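Local coordinates for transcobalamin-1 (Homo sapiens, PDB 4KKI), which binds vitamin B12 with femtomolar affinity, shields it from the acid of the stomach and serves in its transport, at residues Q182-V185 with D186-A189; G212-K215 with N216-Y220. All blocks are in the same frame, centred on the assembly; numbering follows the deposited sequence.

Interaction 1: residues Q182-V185 with D186-A189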
ATOM      1  N   GLN A 182      -3.572 -16.133   4.005  1.00 60.40           N
ATOM      2  CA  GLN A 182      -4.141 -14.847   4.386  1.00 48.54           C
ATOM      3  C   GLN A 182      -4.598 -14.019   3.187  1.00 38.59           C
ATOM      4  O   GLN A 182      -3.810 -13.716   2.290  1.00 42.70           O
ATOM      5  CB  GLN A 182      -3.131 -14.048   5.214  1.00 52.45           C
ATOM      6  CG  GLN A 182      -3.600 -12.651   5.588  1.00 66.59           C
ATOM      7  CD  GLN A 182      -4.827 -12.666   6.479  1.00 81.11           C
ATOM      8  OE1 GLN A 182      -4.963 -13.522   7.355  1.00 93.32           O
ATOM      9  NE2 GLN A 182      -5.731 -11.719   6.256  1.00 74.23           N
ATOM     10  N   PHE A 183      -5.863 -13.637   3.177  1.00 42.97           N
ATOM     11  CA  PHE A 183      -6.364 -12.735   2.162  1.00 39.98           C
ATOM     12  C   PHE A 183      -5.745 -11.363   2.384  1.00 42.66           C
ATOM     13  O   PHE A 183      -5.775 -10.839   3.483  1.00 45.82           O
ATOM     14  CB  PHE A 183      -7.884 -12.663   2.235  1.00 44.50           C
ATOM     15  CG  PHE A 183      -8.489 -11.561   1.417  1.00 47.64           C
ATOM     16  CD1 PHE A 183      -8.648 -11.697   0.054  1.00 40.20           C
ATOM     17  CD2 PHE A 183      -8.923 -10.399   2.018  1.00 38.75           C
ATOM     18  CE1 PHE A 183      -9.217 -10.694  -0.693  1.00 41.89           C
ATOM     19  CE2 PHE A 183      -9.492  -9.392   1.276  1.00 38.70           C
ATOM     20  CZ  PHE A 183      -9.642  -9.539  -0.080  1.00 40.98           C
ATOM     21  N   SER A 184      -5.164 -10.801   1.338  1.00 45.92           N
ATOM     22  CA  SER A 184      -4.559  -9.475   1.416  1.00 43.09           C
ATOM     23  C   SER A 184      -5.627  -8.390   1.331  1.00 44.48           C
ATOM     24  O   SER A 184      -6.145  -8.095   0.250  1.00 39.50           O
ATOM     25  CB  SER A 184      -3.519  -9.284   0.309  1.00 43.82           C
ATOM     26  OG  SER A 184      -2.969  -7.976   0.345  1.00 45.60           O
ATOM     27  N   VAL A 185      -5.942  -7.800   2.472  1.00 38.62           N
ATOM     28  CA  VAL A 185      -6.938  -6.749   2.558  1.00 37.16           C
ATOM     29  C   VAL A 185      -6.552  -5.558   1.695  1.00 39.53           C
ATOM     30  O   VAL A 185      -7.378  -5.005   0.993  1.00 43.23           O
ATOM     31  CB  VAL A 185      -7.121  -6.298   4.015  1.00 41.73           C
ATOM     32  CG1 VAL A 185      -8.061  -5.110   4.108  1.00 34.10           C
ATOM     33  CG2 VAL A 185      -7.628  -7.452   4.853  1.00 41.99           C
ATOM     34  N   ASP A 186      -5.285  -5.181   1.751  1.00 36.17           N
ATOM     35  CA  ASP A 186      -4.772  -4.053   0.976  1.00 37.75           C
ATOM     36  C   ASP A 186      -5.028  -4.271  -0.510  1.00 31.67           C
ATOM     37  O   ASP A 186      -5.528  -3.387  -1.208  1.00 37.36           O
ATOM     38  CB  ASP A 186      -3.268  -3.887   1.208  1.00 41.32           C
ATOM     39  CG  ASP A 186      -2.883  -3.975   2.673  1.00 48.12           C
ATOM     40  OD1 ASP A 186      -2.927  -5.093   3.230  1.00 43.65           O
ATOM     41  OD2 ASP A 186      -2.523  -2.934   3.263  1.00 45.77           O
ATOM     42  N   THR A 187      -4.678  -5.461  -0.981  1.00 38.29           N
ATOM     43  CA  THR A 187      -4.866  -5.836  -2.373  1.00 34.40           C
ATOM     44  C   THR A 187      -6.346  -5.847  -2.742  1.00 39.39           C
ATOM     45  O   THR A 187      -6.744  -5.275  -3.758  1.00 36.11           O
ATOM     46  CB  THR A 187      -4.256  -7.220  -2.641  1.00 35.95           C
ATOM     47  OG1 THR A 187      -2.872  -7.206  -2.273  1.00 42.14           O
ATOM     48  CG2 THR A 187      -4.386  -7.585  -4.105  1.00 31.90           C
ATOM     49  N   GLY A 188      -7.155  -6.496  -1.910  1.00 36.44           N
ATOM     50  CA  GLY A 188      -8.591  -6.541  -2.118  1.00 29.99           C
ATOM     51  C   GLY A 188      -9.220  -5.159  -2.139  1.00 40.83           C
ATOM     52  O   GLY A 188     -10.102  -4.882  -2.951  1.00 37.53           O
ATOM     53  N   ALA A 189      -8.755  -4.286  -1.251  1.00 32.46           N
ATOM     54  CA  ALA A 189      -9.289  -2.933  -1.158  1.00 34.48           C
ATOM     55  C   ALA A 189      -8.963  -2.125  -2.405  1.00 36.30           C
ATOM     56  O   ALA A 189      -9.833  -1.454  -2.964  1.00 34.15           O
ATOM     57  CB  ALA A 189      -8.758  -2.229   0.088  1.00 32.34           C
TER

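Interaction 2: residues G212-K215 with N216-Y220. With NAG (2-acetamido-2-deoxy-beta-D-glucopyranose), chain E.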
ATOM      1  N   GLY A 212     -22.650  -7.357 -20.147  1.00 78.69           N
ATOM      2  CA  GLY A 212     -22.558  -8.337 -19.082  1.00 74.55           C
ATOM      3  C   GLY A 212     -21.294  -8.158 -18.264  1.00 69.63           C
ATOM      4  O   GLY A 212     -21.114  -8.807 -17.232  1.00 67.07           O
ATOM      5  N   SER A 213     -20.414  -7.274 -18.727  1.00 62.81           N
ATOM      6  CA  SER A 213     -19.164  -7.004 -18.026  1.00 60.01           C
ATOM      7  C   SER A 213     -19.437  -6.331 -16.689  1.00 59.35           C
ATOM      8  O   SER A 213     -18.804  -6.650 -15.682  1.00 55.87           O
ATOM      9  CB  SER A 213     -18.243  -6.123 -18.874  1.00 58.83           C
ATOM     10  OG  SER A 213     -17.894  -6.763 -20.087  1.00 68.19           O
ATOM     11  N   LEU A 214     -20.386  -5.398 -16.688  1.00 54.44           N
ATOM     12  CA  LEU A 214     -20.759  -4.681 -15.475  1.00 55.30           C
ATOM     13  C   LEU A 214     -21.249  -5.656 -14.414  1.00 56.78           C
ATOM     14  O   LEU A 214     -20.968  -5.493 -13.227  1.00 48.27           O
ATOM     15  CB  LEU A 214     -21.839  -3.639 -15.773  1.00 53.15           C
ATOM     16  CG  LEU A 214     -22.295  -2.798 -14.577  1.00 54.51           C
ATOM     17  CD1 LEU A 214     -21.145  -1.962 -14.032  1.00 49.01           C
ATOM     18  CD2 LEU A 214     -23.470  -1.912 -14.951  1.00 57.28           C
ATOM     19  N   LYS A 215     -21.977  -6.675 -14.858  1.00 54.56           N
ATOM     20  CA  LYS A 215     -22.502  -7.704 -13.970  1.00 55.30           C
ATOM     21  C   LYS A 215     -21.372  -8.472 -13.288  1.00 55.20           C
ATOM     22  O   LYS A 215     -21.342  -8.588 -12.065  1.00 46.37           O
ATOM     23  CB  LYS A 215     -23.404  -8.661 -14.752  1.00 54.16           C
ATOM     24  CG  LYS A 215     -24.097  -9.725 -13.916  1.00 53.38           C
ATOM     25  CD  LYS A 215     -25.091 -10.505 -14.769  1.00 66.21           C
ATOM     26  CE  LYS A 215     -25.727 -11.648 -14.000  1.00 79.86           C
ATOM     27  NZ  LYS A 215     -24.735 -12.692 -13.625  1.00 89.27           N
ATOM     28  N   ASN A 216     -20.439  -8.984 -14.085  1.00 53.07           N
ATOM     29  CA  ASN A 216     -19.328  -9.766 -13.552  1.00 52.41           C
ATOM     30  C   ASN A 216     -18.415  -8.962 -12.632  1.00 47.72           C
ATOM     31  O   ASN A 216     -17.971  -9.462 -11.599  1.00 51.15           O
ATOM     32  CB  ASN A 216     -18.524 -10.405 -14.686  1.00 57.58           C
ATOM     33  CG  ASN A 216     -19.346 -11.385 -15.498  1.00 71.50           C
ATOM     34  OD1 ASN A 216     -20.419 -11.812 -15.070  1.00 69.63           O
ATOM     35  ND2 ASN A 216     -18.846 -11.752 -16.675  1.00 83.88           N
ATOM     36  N   ILE A 217     -18.143  -7.717 -13.006  1.00 43.56           N
ATOM     37  CA  ILE A 217     -17.316  -6.839 -12.185  1.00 44.52           C
ATOM     38  C   ILE A 217     -17.998  -6.560 -10.847  1.00 44.49           C
ATOM     39  O   ILE A 217     -17.351  -6.562  -9.799  1.00 42.72           O
ATOM     40  CB  ILE A 217     -16.997  -5.519 -12.918  1.00 49.93           C
ATOM     41  CG1 ILE A 217     -16.146  -5.798 -14.157  1.00 52.45           C
ATOM     42  CG2 ILE A 217     -16.266  -4.555 -12.002  1.00 49.35           C
ATOM     43  CD1 ILE A 217     -15.834  -4.565 -14.969  1.00 52.12           C
ATOM     44  N   SER A 218     -19.310  -6.341 -10.892  1.00 43.20           N
ATOM     45  CA  SER A 218     -20.103  -6.111  -9.687  1.00 47.11           C
ATOM     46  C   SER A 218     -20.053  -7.316  -8.756  1.00 45.48           C
ATOM     47  O   SER A 218     -19.969  -7.168  -7.536  1.00 42.43           O
ATOM     48  CB  SER A 218     -21.558  -5.795 -10.050  1.00 39.69           C
ATOM     49  OG  SER A 218     -21.649  -4.588 -10.787  1.00 55.99           O
ATOM     50  N   ILE A 219     -20.114  -8.509  -9.341  1.00 40.87           N
ATOM     51  CA  ILE A 219     -20.025  -9.747  -8.576  1.00 43.86           C
ATOM     52  C   ILE A 219     -18.640  -9.890  -7.943  1.00 49.20           C
ATOM     53  O   ILE A 219     -18.521 -10.282  -6.780  1.00 43.47           O
ATOM     54  CB  ILE A 219     -20.356 -10.978  -9.451  1.00 46.69           C
ATOM     55  CG1 ILE A 219     -21.823 -10.929  -9.892  1.00 50.17           C
ATOM     56  CG2 ILE A 219     -20.074 -12.270  -8.698  1.00 38.66           C
ATOM     57  CD1 ILE A 219     -22.231 -12.053 -10.821  1.00 44.93           C
ATOM     58  N   TYR A 220     -17.602  -9.558  -8.711  1.00 39.18           N
ATOM     59  CA  TYR A 220     -16.236  -9.541  -8.194  1.00 41.34           C
ATOM     60  C   TYR A 220     -16.142  -8.616  -6.986  1.00 42.94           C
ATOM     61  O   TYR A 220     -15.570  -8.977  -5.958  1.00 41.23           O
ATOM     62  CB  TYR A 220     -15.242  -9.063  -9.259  1.00 37.63           C
ATOM     63  CG  TYR A 220     -14.993 -10.027 -10.395  1.00 44.48           C
ATOM     64  CD1 TYR A 220     -15.655 -11.247 -10.465  1.00 45.42           C
ATOM     65  CD2 TYR A 220     -14.082  -9.718 -11.397  1.00 46.92           C
ATOM     66  CE1 TYR A 220     -15.424 -12.125 -11.505  1.00 42.15           C
ATOM     67  CE2 TYR A 220     -13.842 -10.589 -12.440  1.00 48.24           C
ATOM     68  CZ  TYR A 220     -14.515 -11.791 -12.489  1.00 49.56           C
ATOM     69  OH  TYR A 220     -14.277 -12.660 -13.529  1.00 48.63           O
TER
HETATM   70  C1  NAG E 504     -19.592 -12.873 -17.191  1.00 69.79           C
HETATM   71  C2  NAG E 504     -19.183 -13.094 -18.645  1.00 76.04           C
HETATM   72  C3  NAG E 504     -19.800 -14.363 -19.231  1.00 84.31           C
HETATM   73  C4  NAG E 504     -19.672 -15.538 -18.271  1.00 86.44           C
HETATM   74  C5  NAG E 504     -20.172 -15.143 -16.888  1.00 82.43           C
HETATM   75  C6  NAG E 504     -20.056 -16.296 -15.898  1.00 82.73           C
HETATM   76  C7  NAG E 504     -18.700 -11.010 -19.791  1.00 67.23           C
HETATM   77  C8  NAG E 504     -19.174  -9.986 -20.779  1.00 63.62           C
HETATM   78  N2  NAG E 504     -19.579 -11.941 -19.432  1.00 71.19           N
HETATM   79  O3  NAG E 504     -19.161 -14.684 -20.449  1.00 87.68           O
HETATM   80  O4  NAG E 504     -20.420 -16.630 -18.758  1.00 88.87           O
HETATM   81  O5  NAG E 504     -19.423 -14.044 -16.418  1.00 78.30           O
HETATM   82  O6  NAG E 504     -18.698 -16.637 -15.726  1.00 92.75           O
HETATM   83  O7  NAG E 504     -17.553 -10.968 -19.350  1.00 74.03           O

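Interaction 1: residues Q182-V185 with D186-A189
Ser184 and Thr187 meet at the N-terminus of helix 185-203, one of the helices of the alpha6-alpha6 barrel, at the point where the chain leaves the short strand 182-183 and enters the cobalamin pocket. Ser184 holds the N-cap position. Its OG, anti to the backbone N (chi1 177°), reaches forward over the first turn and hydrogen-bonds OG1 of Thr187 at 2.7 Å; either hydroxyl could be the donor. Thr187 answers with OG1 turned back beside its own backbone N (chi1 -56°), which points it at the serine hydroxyl. In the same turn the helix starts with two backbone bonds, Gly188 N to Ser184 O at 2.9 Å and Ala189 N to Val185 O at 2.7 Å. Gly188 CA meets the ring of Phe183 obliquely, 3.8 Å from CZ; with no CB on the glycine, the end of the ring can come down onto the backbone. Lys227 and Ile228 of helix 213-229 touch this ring as well. Asp186, in the first turn, sends OD2 to a hydrogen bond with N29 of cyanocobalamin, while Tyr144 and Tyr145 of helix 144-156 pack against Thr187. The serine-threonine bond ties the cap to the first turn within a buried setting, giving each hydroxyl a polar partner, and the carboxylate that bonds the vitamin projects from a turn whose backbone is bonded on both sides of it, which probably helps to set its direction.

Interaction 2: residues G212-K215 with N216-Y220
Ser218 folds back onto the carbonyl of Leu214, one turn earlier, in a closely bonded spot. Its OG, turned beside its own backbone N (chi1 -64°), donates to Leu214 O at 2.7 Å, while Ser218 N donates to the same oxygen at 3.0 Å. The two donors arrive from opposite faces of the carbonyl plane, so a single acceptor is gripped from both sides. Ile217 is tightly packed through its burial: its branched chain lies against Leu195 and Val198 of helix 185-203 and Val167 of helix 163-169, and its backbone N bonds Ser213 O at 3.0 Å. All this belongs to the first turns of helix 213-229 in the alpha domain, with Gly212 as N-cap residue; Gly212 O receives Asn216 N in the opening bond of the helix. Ser213 OG turns back to Asp210 O, just ahead of the helix, and also lies 3.5 Å from the acetyl methyl C8 of the sugar carried by Asn216. That N-acetylglucosamine, joined through ND2 to C1 at 1.4 Å, extends the asparagine outward and folds its acetamido group back over the helix start. Lys215 and Ile219, both exposed, provide the looser side. Their side chains run side by side in the same direction, and the lysine chain, extended until it bends at chi4 (-65°), brings NZ only to 3.8 Å from Ile219 CD1, a van der Waals approach with none of the directional bonding that fixes Ser218.

How the interactions relate
Both interactions lie at the N-terminal ends of successive helices of the alpha domain, 185-203 and 213-229, but at different depths. Interaction 1 is wholly buried beside the vitamin, its centre about 10 Å from the centre of the chain; the centre of interaction 2 is about 25 Å from it, with a glycan at the surface. Their centres are about 19 Å apart and their atoms do not touch, yet the two helices pack on one another. The chemistry follows the place: in interaction 1 a hydroxyl-hydroxyl pair bridges cap and first turn, whereas in interaction 2 a serine hydroxyl bonds to a backbone carbonyl, and a sugar on Asn216 and the exposed Lys215 lie at the surface.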